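Local coordinates for protein LbaCas13a H328A (C2c2) (PDB 5WLH) that binds CRISPR RNA as its guide and, as a Cas13a nuclease, probably cleaves target RNA with a preference for adenines, at residues Y38-R43 and Y936-E941; C809-T814 and V932-R937; K986-Y991 and E1033-N1038. All coordinates share one frame; numbering follows the deposited sequence.

Contact 1 (Y38-R43 and Y936-E941); sequences YNDPSR and YRRASE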
loop_
_atom_site.group_PDB
_atom_site.type_symbol
_atom_site.label_atom_id
_atom_site.label_comp_id
_atom_site.label_asym_id
_atom_site.label_seq_id
_atom_site.Cartn_x
_atom_site.Cartn_y
_atom_site.Cartn_z
ATOM N N TYR A 38 -23.094 0.840 -12.477
ATOM C CA TYR A 38 -23.931 -0.154 -11.828
ATOM C C TYR A 38 -24.116 0.159 -10.360
ATOM O O TYR A 38 -23.223 0.683 -9.687
ATOM C CB TYR A 38 -23.383 -1.572 -11.998
ATOM C CG TYR A 38 -22.036 -1.878 -11.351
ATOM C CD1 TYR A 38 -20.852 -1.480 -11.940
ATOM C CD2 TYR A 38 -21.971 -2.642 -10.184
ATOM C CE1 TYR A 38 -19.617 -1.810 -11.365
ATOM C CE2 TYR A 38 -20.754 -2.985 -9.611
ATOM C CZ TYR A 38 -19.582 -2.558 -10.206
ATOM O OH TYR A 38 -18.369 -2.894 -9.634
ATOM N N ASN A 39 -25.305 -0.167 -9.881
ATOM C CA ASN A 39 -25.657 0.014 -8.483
ATOM C C ASN A 39 -25.163 -1.167 -7.668
ATOM O O ASN A 39 -25.244 -2.318 -8.104
ATOM C CB ASN A 39 -27.169 0.173 -8.348
ATOM C CG ASN A 39 -27.730 1.158 -9.364
ATOM O OD1 ASN A 39 -27.505 2.368 -9.253
ATOM N ND2 ASN A 39 -28.438 0.644 -10.379
ATOM N N ASP A 40 -24.623 -0.874 -6.487
ATOM C CA ASP A 40 -23.983 -1.904 -5.691
ATOM C C ASP A 40 -24.279 -1.676 -4.215
ATOM O O ASP A 40 -24.101 -0.552 -3.728
ATOM C CB ASP A 40 -22.478 -1.884 -5.939
ATOM C CG ASP A 40 -21.770 -3.055 -5.290
ATOM O OD1 ASP A 40 -22.178 -4.203 -5.548
ATOM O OD2 ASP A 40 -20.810 -2.828 -4.519
ATOM N N PRO A 41 -24.732 -2.699 -3.474
ATOM C CA PRO A 41 -25.072 -4.038 -3.953
ATOM C C PRO A 41 -26.440 -4.072 -4.636
ATOM O O PRO A 41 -27.360 -3.337 -4.264
ATOM C CB PRO A 41 -25.087 -4.871 -2.671
ATOM C CG PRO A 41 -25.522 -3.910 -1.620
ATOM C CD PRO A 41 -25.003 -2.551 -2.028
ATOM N N SER A 42 -26.568 -4.924 -5.645
ATOM C CA SER A 42 -27.830 -5.084 -6.342
ATOM C C SER A 42 -27.916 -6.519 -6.832
ATOM O O SER A 42 -26.985 -7.308 -6.664
ATOM C CB SER A 42 -27.952 -4.099 -7.502
ATOM O OG SER A 42 -29.273 -4.062 -7.983
ATOM N N ARG A 43 -29.062 -6.861 -7.404
ATOM C CA ARG A 43 -29.269 -8.176 -7.988
ATOM C C ARG A 43 -29.057 -8.085 -9.493
ATOM O O ARG A 43 -29.221 -7.021 -10.095
ATOM C CB ARG A 43 -30.672 -8.706 -7.668
ATOM C CG ARG A 43 -30.699 -9.751 -6.549
ATOM C CD ARG A 43 -32.072 -9.895 -5.884
ATOM N NE ARG A 43 -32.480 -8.696 -5.156
ATOM C CZ ARG A 43 -33.606 -8.590 -4.453
ATOM N NH1 ARG A 43 -34.439 -9.619 -4.370
ATOM N NH2 ARG A 43 -33.895 -7.455 -3.826
ATOM N N TYR A 936 -16.134 -11.260 -7.781
ATOM C CA TYR A 936 -17.072 -12.168 -8.419
ATOM C C TYR A 936 -18.502 -11.740 -8.134
ATOM O O TYR A 936 -19.378 -11.852 -8.998
ATOM C CB TYR A 936 -16.812 -13.586 -7.940
ATOM C CG TYR A 936 -15.639 -14.219 -8.663
ATOM C CD1 TYR A 936 -15.643 -14.356 -10.048
ATOM C CD2 TYR A 936 -14.522 -14.648 -7.969
ATOM C CE1 TYR A 936 -14.569 -14.920 -10.712
ATOM C CE2 TYR A 936 -13.442 -15.222 -8.631
ATOM C CZ TYR A 936 -13.473 -15.350 -9.992
ATOM O OH TYR A 936 -12.409 -15.917 -10.649
ATOM N N ARG A 937 -18.751 -11.251 -6.919
ATOM C CA ARG A 937 -20.074 -10.749 -6.569
ATOM C C ARG A 937 -20.497 -9.632 -7.514
ATOM O O ARG A 937 -21.622 -9.626 -8.031
ATOM C CB ARG A 937 -20.059 -10.248 -5.125
ATOM C CG ARG A 937 -21.371 -9.683 -4.628
ATOM C CD ARG A 937 -21.175 -9.089 -3.221
ATOM N NE ARG A 937 -20.357 -7.877 -3.217
ATOM C CZ ARG A 937 -20.768 -6.679 -3.623
ATOM N NH1 ARG A 937 -22.006 -6.508 -4.082
ATOM N NH2 ARG A 937 -19.936 -5.645 -3.587
ATOM N N ARG A 938 -19.602 -8.667 -7.744
ATOM C CA ARG A 938 -19.935 -7.528 -8.586
ATOM C C ARG A 938 -19.960 -7.907 -10.060
ATOM O O ARG A 938 -20.825 -7.433 -10.805
ATOM C CB ARG A 938 -18.960 -6.374 -8.311
ATOM C CG ARG A 938 -19.203 -5.712 -6.940
ATOM C CD ARG A 938 -18.261 -4.526 -6.693
ATOM N NE ARG A 938 -16.931 -4.983 -6.270
ATOM C CZ ARG A 938 -15.865 -5.006 -7.065
ATOM N NH1 ARG A 938 -15.970 -4.611 -8.323
ATOM N NH2 ARG A 938 -14.691 -5.433 -6.605
ATOM N N ALA A 939 -19.050 -8.789 -10.494
ATOM C CA ALA A 939 -19.148 -9.322 -11.851
ATOM C C ALA A 939 -20.488 -10.020 -12.047
ATOM O O ALA A 939 -21.159 -9.822 -13.065
ATOM C CB ALA A 939 -17.997 -10.289 -12.133
ATOM N N SER A 940 -20.910 -10.797 -11.052
ATOM C CA SER A 940 -22.155 -11.552 -11.171
ATOM C C SER A 940 -23.353 -10.618 -11.280
ATOM O O SER A 940 -24.192 -10.775 -12.176
ATOM C CB SER A 940 -22.297 -12.516 -9.990
ATOM O OG SER A 940 -23.578 -13.136 -9.956
ATOM N N GLU A 941 -23.416 -9.597 -10.421
ATOM C CA GLU A 941 -24.603 -8.741 -10.382
ATOM C C GLU A 941 -24.723 -7.890 -11.635
ATOM O O GLU A 941 -25.838 -7.520 -12.008
ATOM C CB GLU A 941 -24.605 -7.857 -9.132
ATOM C CG GLU A 941 -23.799 -6.571 -9.261
ATOM C CD GLU A 941 -23.565 -5.881 -7.920
ATOM O OE1 GLU A 941 -24.202 -6.249 -6.916
ATOM O OE2 GLU A 941 -22.734 -4.958 -7.888
#
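R937 meets D40 end-on, its NH1 and NH2 each taking one oxygen of the carboxylate, with the two flat groups turned only 23° from each other. R937 NH2 reaches the syn lone pair of D40 OD2 at 3.1 Å, the oxygen lying in the guanidinium plane, and this bond is nearly straight (178°). The partner bond, R937 NH1 to D40 OD1, is shorter at 2.7 Å but more tilted. The arginine chain runs extended before bending at chi3 (69°), and the guanidinium thereby comes to lie with one face over CG of R938. E941 approaches D40 at about a right angle, bringing its OE2 to 2.5 Å from D40 OD1. R937 NH1 also lies 3.6 Å from E941 OE1, a longer ion pair.

D40, R937 and E941 form a salt-bridge network, and it joins the chain just beyond the antiparallel hairpin of strands 22-28 and 33-39 to the C-terminal end of helix 915-941. A cis peptide bond precedes P41 at this point, and the following S42 N donates to E941 OE1 at 3.0 Å, coming from above the carboxylate plane. The other oxygen, E941 OE2, sits in plane at the edge of the Y38 ring, 3.3 Å from CE2. Y38 lies nearly coplanar with the guanidinium of R938, whose NH1 donates in its own plane to Y38 OH at 3.2 Å. R938 has stronger partners in D934 and E490, and it packs on an adenine base of the bound RNA.

Contact 2 (C809-T814 and V932-R937); sequences CQLIMT and VWDIYR. With nucleotides of chain B.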
loop_
_atom_site.group_PDB
_atom_site.type_symbol
_atom_site.label_atom_id
_atom_site.label_comp_id
_atom_site.label_asym_id
_atom_site.label_seq_id
_atom_site.Cartn_x
_atom_site.Cartn_y
_atom_site.Cartn_z
ATOM N N CYS A 809 -21.017 -6.521 7.296
ATOM C CA CYS A 809 -19.992 -5.569 7.715
ATOM C C CYS A 809 -19.128 -5.136 6.544
ATOM O O CYS A 809 -18.798 -3.954 6.411
ATOM C CB CYS A 809 -19.089 -6.169 8.791
ATOM S SG CYS A 809 -19.850 -6.372 10.410
ATOM N N GLN A 810 -18.724 -6.091 5.708
ATOM C CA GLN A 810 -17.857 -5.759 4.581
ATOM C C GLN A 810 -18.559 -4.819 3.610
ATOM O O GLN A 810 -17.963 -3.845 3.133
ATOM C CB GLN A 810 -17.420 -7.037 3.869
ATOM C CG GLN A 810 -16.594 -7.956 4.735
ATOM C CD GLN A 810 -16.572 -9.371 4.217
ATOM O OE1 GLN A 810 -17.244 -9.701 3.242
ATOM N NE2 GLN A 810 -15.772 -10.211 4.848
ATOM N N LEU A 811 -19.831 -5.087 3.320
ATOM C CA LEU A 811 -20.560 -4.252 2.375
ATOM C C LEU A 811 -20.821 -2.870 2.951
ATOM O O LEU A 811 -20.849 -1.887 2.204
ATOM C CB LEU A 811 -21.864 -4.933 1.965
ATOM C CG LEU A 811 -21.640 -6.209 1.148
ATOM C CD1 LEU A 811 -22.955 -6.883 0.834
ATOM C CD2 LEU A 811 -20.863 -5.913 -0.130
ATOM N N ILE A 812 -20.973 -2.770 4.274
ATOM C CA ILE A 812 -21.095 -1.463 4.912
ATOM C C ILE A 812 -19.778 -0.703 4.834
ATOM O O ILE A 812 -19.744 0.467 4.436
ATOM C CB ILE A 812 -21.571 -1.617 6.368
ATOM C CG1 ILE A 812 -23.074 -1.836 6.385
ATOM C CG2 ILE A 812 -21.201 -0.389 7.183
ATOM C CD1 ILE A 812 -23.854 -0.663 5.817
ATOM N N MET A 813 -18.672 -1.354 5.202
ATOM C CA MET A 813 -17.380 -0.676 5.192
ATOM C C MET A 813 -16.957 -0.270 3.781
ATOM O O MET A 813 -16.062 0.573 3.634
ATOM C CB MET A 813 -16.303 -1.562 5.829
ATOM C CG MET A 813 -16.335 -1.632 7.363
ATOM S SD MET A 813 -15.965 -0.073 8.207
ATOM C CE MET A 813 -14.832 -0.632 9.490
ATOM N N THR A 814 -17.574 -0.850 2.751
ATOM C CA THR A 814 -17.392 -0.406 1.372
ATOM C C THR A 814 -18.404 0.681 1.011
ATOM O O THR A 814 -18.303 1.822 1.468
ATOM C CB THR A 814 -17.536 -1.569 0.358
ATOM O OG1 THR A 814 -16.865 -2.742 0.841
ATOM C CG2 THR A 814 -16.961 -1.168 -0.998
ATOM N N VAL A 932 -11.478 -11.295 -3.683
ATOM C CA VAL A 932 -11.884 -12.167 -4.778
ATOM C C VAL A 932 -13.389 -12.401 -4.727
ATOM O O VAL A 932 -14.073 -12.356 -5.754
ATOM C CB VAL A 932 -11.088 -13.484 -4.722
ATOM C CG1 VAL A 932 -11.670 -14.514 -5.684
ATOM C CG2 VAL A 932 -9.589 -13.227 -5.025
ATOM N N TRP A 933 -13.928 -12.653 -3.533
ATOM C CA TRP A 933 -15.374 -12.831 -3.407
ATOM C C TRP A 933 -16.116 -11.591 -3.891
ATOM O O TRP A 933 -17.117 -11.692 -4.613
ATOM C CB TRP A 933 -15.713 -13.143 -1.946
ATOM C CG TRP A 933 -17.187 -13.075 -1.559
ATOM C CD1 TRP A 933 -18.098 -14.109 -1.582
ATOM C CD2 TRP A 933 -17.889 -11.935 -1.059
ATOM N NE1 TRP A 933 -19.326 -13.668 -1.133
ATOM C CE2 TRP A 933 -19.229 -12.336 -0.821
ATOM C CE3 TRP A 933 -17.528 -10.610 -0.801
ATOM C CZ2 TRP A 933 -20.191 -11.461 -0.325
ATOM C CZ3 TRP A 933 -18.487 -9.739 -0.320
ATOM C CH2 TRP A 933 -19.809 -10.171 -0.083
ATOM N N ASP A 934 -15.622 -10.412 -3.518
ATOM C CA ASP A 934 -16.324 -9.180 -3.854
ATOM C C ASP A 934 -16.299 -8.919 -5.356
ATOM O O ASP A 934 -17.277 -8.417 -5.926
ATOM C CB ASP A 934 -15.699 -8.016 -3.084
ATOM C CG ASP A 934 -16.517 -6.752 -3.196
ATOM O OD1 ASP A 934 -17.648 -6.736 -2.663
ATOM O OD2 ASP A 934 -16.037 -5.779 -3.814
ATOM N N ILE A 935 -15.189 -9.252 -6.011
ATOM C CA ILE A 935 -15.100 -9.085 -7.461
ATOM C C ILE A 935 -16.106 -9.982 -8.162
ATOM O O ILE A 935 -16.817 -9.552 -9.078
ATOM C CB ILE A 935 -13.683 -9.388 -7.960
ATOM C CG1 ILE A 935 -12.664 -8.411 -7.347
ATOM C CG2 ILE A 935 -13.665 -9.296 -9.501
ATOM C CD1 ILE A 935 -11.242 -8.970 -7.355
ATOM N N TYR A 936 -16.134 -11.260 -7.781
ATOM C CA TYR A 936 -17.072 -12.168 -8.419
ATOM C C TYR A 936 -18.502 -11.740 -8.134
ATOM O O TYR A 936 -19.378 -11.852 -8.998
ATOM C CB TYR A 936 -16.812 -13.586 -7.940
ATOM C CG TYR A 936 -15.639 -14.219 -8.663
ATOM C CD1 TYR A 936 -15.643 -14.356 -10.048
ATOM C CD2 TYR A 936 -14.522 -14.648 -7.969
ATOM C CE1 TYR A 936 -14.569 -14.920 -10.712
ATOM C CE2 TYR A 936 -13.442 -15.222 -8.631
ATOM C CZ TYR A 936 -13.473 -15.350 -9.992
ATOM O OH TYR A 936 -12.409 -15.917 -10.649
ATOM N N ARG A 937 -18.751 -11.251 -6.919
ATOM C CA ARG A 937 -20.074 -10.749 -6.569
ATOM C C ARG A 937 -20.497 -9.632 -7.514
ATOM O O ARG A 937 -21.622 -9.626 -8.031
ATOM C CB ARG A 937 -20.059 -10.248 -5.125
ATOM C CG ARG A 937 -21.371 -9.683 -4.628
ATOM C CD ARG A 937 -21.175 -9.089 -3.221
ATOM N NE ARG A 937 -20.357 -7.877 -3.217
ATOM C CZ ARG A 937 -20.768 -6.679 -3.623
ATOM N NH1 ARG A 937 -22.006 -6.508 -4.082
ATOM N NH2 ARG A 937 -19.936 -5.645 -3.587
ATOM P P A B 25 -12.712 1.893 -7.247
ATOM O OP1 A B 25 -13.935 1.163 -7.691
ATOM O OP2 A B 25 -12.833 3.255 -6.678
ATOM O "O5'" A B 25 -11.984 0.968 -6.185
ATOM C "C5'" A B 25 -10.687 1.277 -5.692
ATOM C "C4'" A B 25 -9.824 0.046 -5.645
ATOM O "O4'" A B 25 -10.254 -0.822 -4.560
ATOM C "C3'" A B 25 -9.846 -0.813 -6.913
ATOM O "O3'" A B 25 -8.539 -1.328 -7.134
ATOM C "C2'" A B 25 -10.739 -1.982 -6.524
ATOM O "O2'" A B 25 -10.492 -3.167 -7.254
ATOM C "C1'" A B 25 -10.378 -2.141 -5.056
ATOM N N9 A B 25 -11.363 -2.894 -4.291
ATOM C C8 A B 25 -12.719 -2.953 -4.501
ATOM N N7 A B 25 -13.335 -3.775 -3.684
ATOM C C5 A B 25 -12.309 -4.285 -2.901
ATOM C C6 A B 25 -12.306 -5.205 -1.847
ATOM N N6 A B 25 -13.422 -5.784 -1.400
ATOM N N1 A B 25 -11.122 -5.520 -1.284
ATOM C C2 A B 25 -10.005 -4.939 -1.738
ATOM N N3 A B 25 -9.890 -4.056 -2.731
ATOM C C4 A B 25 -11.088 -3.769 -3.269
HETATM O O HOH W 1 -16.562 -5.546 -0.335
#
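L811 and D934 touch where helix 809-813 passes helix 932-937, the axes of these short segments standing 12.4 Å apart at closest and crossing at -76°. At that separation contact depends on long side chains, and no direct hydrogen bond spans the gap. A single methyl carries most of the apolar load: L811 CD2 sits over one face of the R937 guanidinium, offset toward its rim, 3.6 Å from CZ. The same methyl lies near the plane of the W933 ring, at its edge. Farther along, the amide oxygen of Q810 approaches W933, with OE1 3.8 Å from CZ3; the NE2 of that amide is held by S673.

The guanidinium under L811 is fixed by its own helix. R937 NE and NH2 grip D934 side-on, both landing on OD1 from the same face of the carboxylate, and the NH2 to OD1 distance is 2.7 Å. D934 reaches this position with CG anti to its backbone N (chi1 -170°), and its OD2 forms a salt bridge with R938, so each carboxylate oxygen has an arginine.

T814 closes the other end. Its OG1 donates to Q810 O at 2.8 Å, reaching that carbonyl from the face opposite the one used by T814 N. A water donates to T814 OG1 at 3.1 Å and, more weakly, to D934 OD1. It also accepts a weak bond from N6 of A25 of chain B. D934 OD2 lies 3.4 Å from N7 of the same base, a proximity without a bond. Two crossed helices, linked loosely through a water at T814 and bordered by an adenine, here make up part of the guide-RNA binding surface of Cas13a.

Contact 3 (K986-Y991 and E1033-N1038); sequences KDDEVY and EHPKLN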
loop_
_atom_site.group_PDB
_atom_site.type_symbol
_atom_site.label_atom_id
_atom_site.label_comp_id
_atom_site.label_asym_id
_atom_site.label_seq_id
_atom_site.Cartn_x
_atom_site.Cartn_y
_atom_site.Cartn_z
ATOM N N LYS A 986 21.906 -22.160 26.851
ATOM C CA LYS A 986 22.579 -23.313 27.445
ATOM C C LYS A 986 22.316 -23.396 28.947
ATOM O O LYS A 986 22.018 -24.476 29.469
ATOM C CB LYS A 986 24.082 -23.252 27.161
ATOM C CG LYS A 986 24.898 -24.393 27.765
ATOM C CD LYS A 986 24.238 -25.762 27.568
ATOM C CE LYS A 986 25.082 -26.855 28.238
ATOM N NZ LYS A 986 24.867 -28.226 27.704
ATOM N N ASP A 987 22.398 -22.272 29.653
ATOM C CA ASP A 987 22.181 -22.270 31.093
ATOM C C ASP A 987 21.757 -20.869 31.521
ATOM O O ASP A 987 21.715 -19.937 30.714
ATOM C CB ASP A 987 23.434 -22.734 31.844
ATOM C CG ASP A 987 24.701 -22.071 31.340
ATOM O OD1 ASP A 987 24.695 -20.842 31.133
ATOM O OD2 ASP A 987 25.710 -22.784 31.151
ATOM N N ASP A 988 21.454 -20.730 32.815
ATOM C CA ASP A 988 21.052 -19.436 33.355
ATOM C C ASP A 988 22.121 -18.373 33.162
ATOM O O ASP A 988 21.795 -17.182 33.155
ATOM C CB ASP A 988 20.720 -19.564 34.840
ATOM C CG ASP A 988 19.520 -20.446 35.097
ATOM O OD1 ASP A 988 18.808 -20.788 34.129
ATOM O OD2 ASP A 988 19.293 -20.800 36.274
ATOM N N GLU A 989 23.383 -18.770 32.989
ATOM C CA GLU A 989 24.455 -17.788 32.867
ATOM C C GLU A 989 24.453 -17.109 31.502
ATOM O O GLU A 989 24.562 -15.882 31.417
ATOM C CB GLU A 989 25.814 -18.441 33.137
ATOM C CG GLU A 989 27.003 -17.552 32.780
ATOM C CD GLU A 989 27.141 -16.342 33.695
ATOM O OE1 GLU A 989 27.944 -15.441 33.373
ATOM O OE2 GLU A 989 26.458 -16.288 34.739
ATOM N N VAL A 990 24.354 -17.885 30.417
ATOM C CA VAL A 990 24.282 -17.268 29.095
ATOM C C VAL A 990 22.980 -16.494 28.941
ATOM O O VAL A 990 22.942 -15.442 28.293
ATOM C CB VAL A 990 24.450 -18.316 27.978
ATOM C CG1 VAL A 990 25.918 -18.635 27.759
ATOM C CG2 VAL A 990 23.665 -19.573 28.298
ATOM N N TYR A 991 21.894 -16.996 29.533
ATOM C CA TYR A 991 20.637 -16.255 29.512
ATOM C C TYR A 991 20.791 -14.908 30.204
ATOM O O TYR A 991 20.413 -13.868 29.654
ATOM C CB TYR A 991 19.527 -17.073 30.172
ATOM C CG TYR A 991 18.188 -16.362 30.221
ATOM C CD1 TYR A 991 17.762 -15.563 29.166
ATOM C CD2 TYR A 991 17.351 -16.497 31.313
ATOM C CE1 TYR A 991 16.547 -14.915 29.207
ATOM C CE2 TYR A 991 16.131 -15.852 31.364
ATOM C CZ TYR A 991 15.734 -15.059 30.306
ATOM O OH TYR A 991 14.523 -14.412 30.354
ATOM N N GLU A 1033 14.816 -19.503 41.674
ATOM C CA GLU A 1033 16.186 -19.993 41.560
ATOM C C GLU A 1033 16.892 -19.472 40.317
ATOM O O GLU A 1033 18.115 -19.279 40.338
ATOM C CB GLU A 1033 16.193 -21.523 41.546
ATOM C CG GLU A 1033 17.476 -22.151 42.059
ATOM C CD GLU A 1033 17.610 -22.059 43.567
ATOM O OE1 GLU A 1033 16.648 -21.616 44.234
ATOM O OE2 GLU A 1033 18.680 -22.440 44.084
ATOM N N HIS A 1034 16.153 -19.247 39.242
ATOM C CA HIS A 1034 16.693 -18.901 37.941
ATOM C C HIS A 1034 16.153 -17.554 37.489
ATOM O O HIS A 1034 15.090 -17.118 37.949
ATOM C CB HIS A 1034 16.325 -19.981 36.912
ATOM C CG HIS A 1034 16.486 -21.376 37.428
ATOM N ND1 HIS A 1034 17.693 -22.041 37.411
ATOM C CD2 HIS A 1034 15.595 -22.227 37.988
ATOM C CE1 HIS A 1034 17.537 -23.245 37.932
ATOM N NE2 HIS A 1034 16.274 -23.383 38.290
ATOM N N PRO A 1035 16.859 -16.860 36.596
ATOM C CA PRO A 1035 16.296 -15.638 36.015
ATOM C C PRO A 1035 14.930 -15.927 35.409
ATOM O O PRO A 1035 14.645 -17.045 34.969
ATOM C CB PRO A 1035 17.322 -15.240 34.949
ATOM C CG PRO A 1035 18.598 -15.885 35.400
ATOM C CD PRO A 1035 18.198 -17.166 36.059
ATOM N N LYS A 1036 14.064 -14.920 35.433
ATOM C CA LYS A 1036 12.715 -15.108 34.924
ATOM C C LYS A 1036 12.749 -15.218 33.404
ATOM O O LYS A 1036 13.388 -14.407 32.729
ATOM C CB LYS A 1036 11.813 -13.955 35.358
ATOM C CG LYS A 1036 10.333 -14.220 35.146
ATOM C CD LYS A 1036 9.524 -12.954 35.310
ATOM C CE LYS A 1036 8.150 -13.094 34.677
ATOM N NZ LYS A 1036 7.471 -11.768 34.567
ATOM N N LEU A 1037 12.075 -16.230 32.869
ATOM C CA LEU A 1037 11.923 -16.341 31.422
ATOM C C LEU A 1037 11.076 -15.169 30.946
ATOM O O LEU A 1037 9.896 -15.063 31.296
ATOM C CB LEU A 1037 11.290 -17.680 31.055
ATOM C CG LEU A 1037 11.487 -18.228 29.635
ATOM C CD1 LEU A 1037 10.729 -17.404 28.599
ATOM C CD2 LEU A 1037 12.957 -18.279 29.278
ATOM N N ASN A 1038 11.682 -14.270 30.175
ATOM C CA ASN A 1038 11.003 -13.075 29.699
ATOM C C ASN A 1038 10.593 -13.274 28.241
ATOM O O ASN A 1038 11.448 -13.372 27.352
ATOM C CB ASN A 1038 11.884 -11.837 29.855
ATOM C CG ASN A 1038 11.152 -10.563 29.507
ATOM O OD1 ASN A 1038 10.899 -10.286 28.331
ATOM N ND2 ASN A 1038 10.793 -9.777 30.527
#
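Y991 and P1035 form the close-packed half of this contact, their side chains lying alongside each other but running opposite ways, with Y991 CE2 3.8 Å from P1035 CB. With CG anti to the backbone N (chi1 179°), the tyrosine reaches from helix 988-995 across to the chain beyond the proline. There its hydroxyl donates to K1036 O at 2.6 Å, and that oxygen lies in the plane of the ring, at its edge. The backbone N of N1038 is also close, 2.9 Å from Y991 OH, while L1037 CD2 approaches the same end of the ring. I981, F985 and I1042 add to the packing round the tyrosine. A phenylalanine here would probably deprive K1036 O of its hydroxyl donor and let the ring shift against the proline, since apolar contact alone would then hold it.

Toward solvent the contact rests mainly on a polar pair. H1034 ND1 donates to D988 OD2, which lies near the plane of the imidazole, although the two flat groups are turned 73° apart. The modelled separation of H1034 ND1 and D988 OD2, 2.3 Å, is so short that its exact value is doubtful. E1033 covers part of one face of the imidazole with its CB but is itself exposed, and K1036 turns its CB away from the helix. D988 also packs on the proline, its CG 3.7 Å from P1035 CD.

Both segments lead into helices. D987 is the N-cap of helix 988-995, its OD1 accepting from V990 N at 3.1 Å, and N1038 caps helix 1039-1047 through I1041. What is joined here is a capped helix start and the second strand of the short antiparallel pair 1030-1031 and 1034-1035, with the chain that follows it.

How the contacts relate
Contacts 1 and 2 are neighbours on one helix, 915-941, with centres 10 Å apart and Y936 and R937 in common. R937 joins them physically: the two faces and two edges of its guanidinium serve different partners in the two contacts. Both contacts border the guide RNA. Contact 2 includes A25 of chain B, and the nearest atom of contact 1 is about 4 Å from nucleic acid. Contact 3 is remote, its centre about 60 Å from that of contact 1 and 50 Å from that of contact 2, and its nearest atom stays about 8 Å from the RNA.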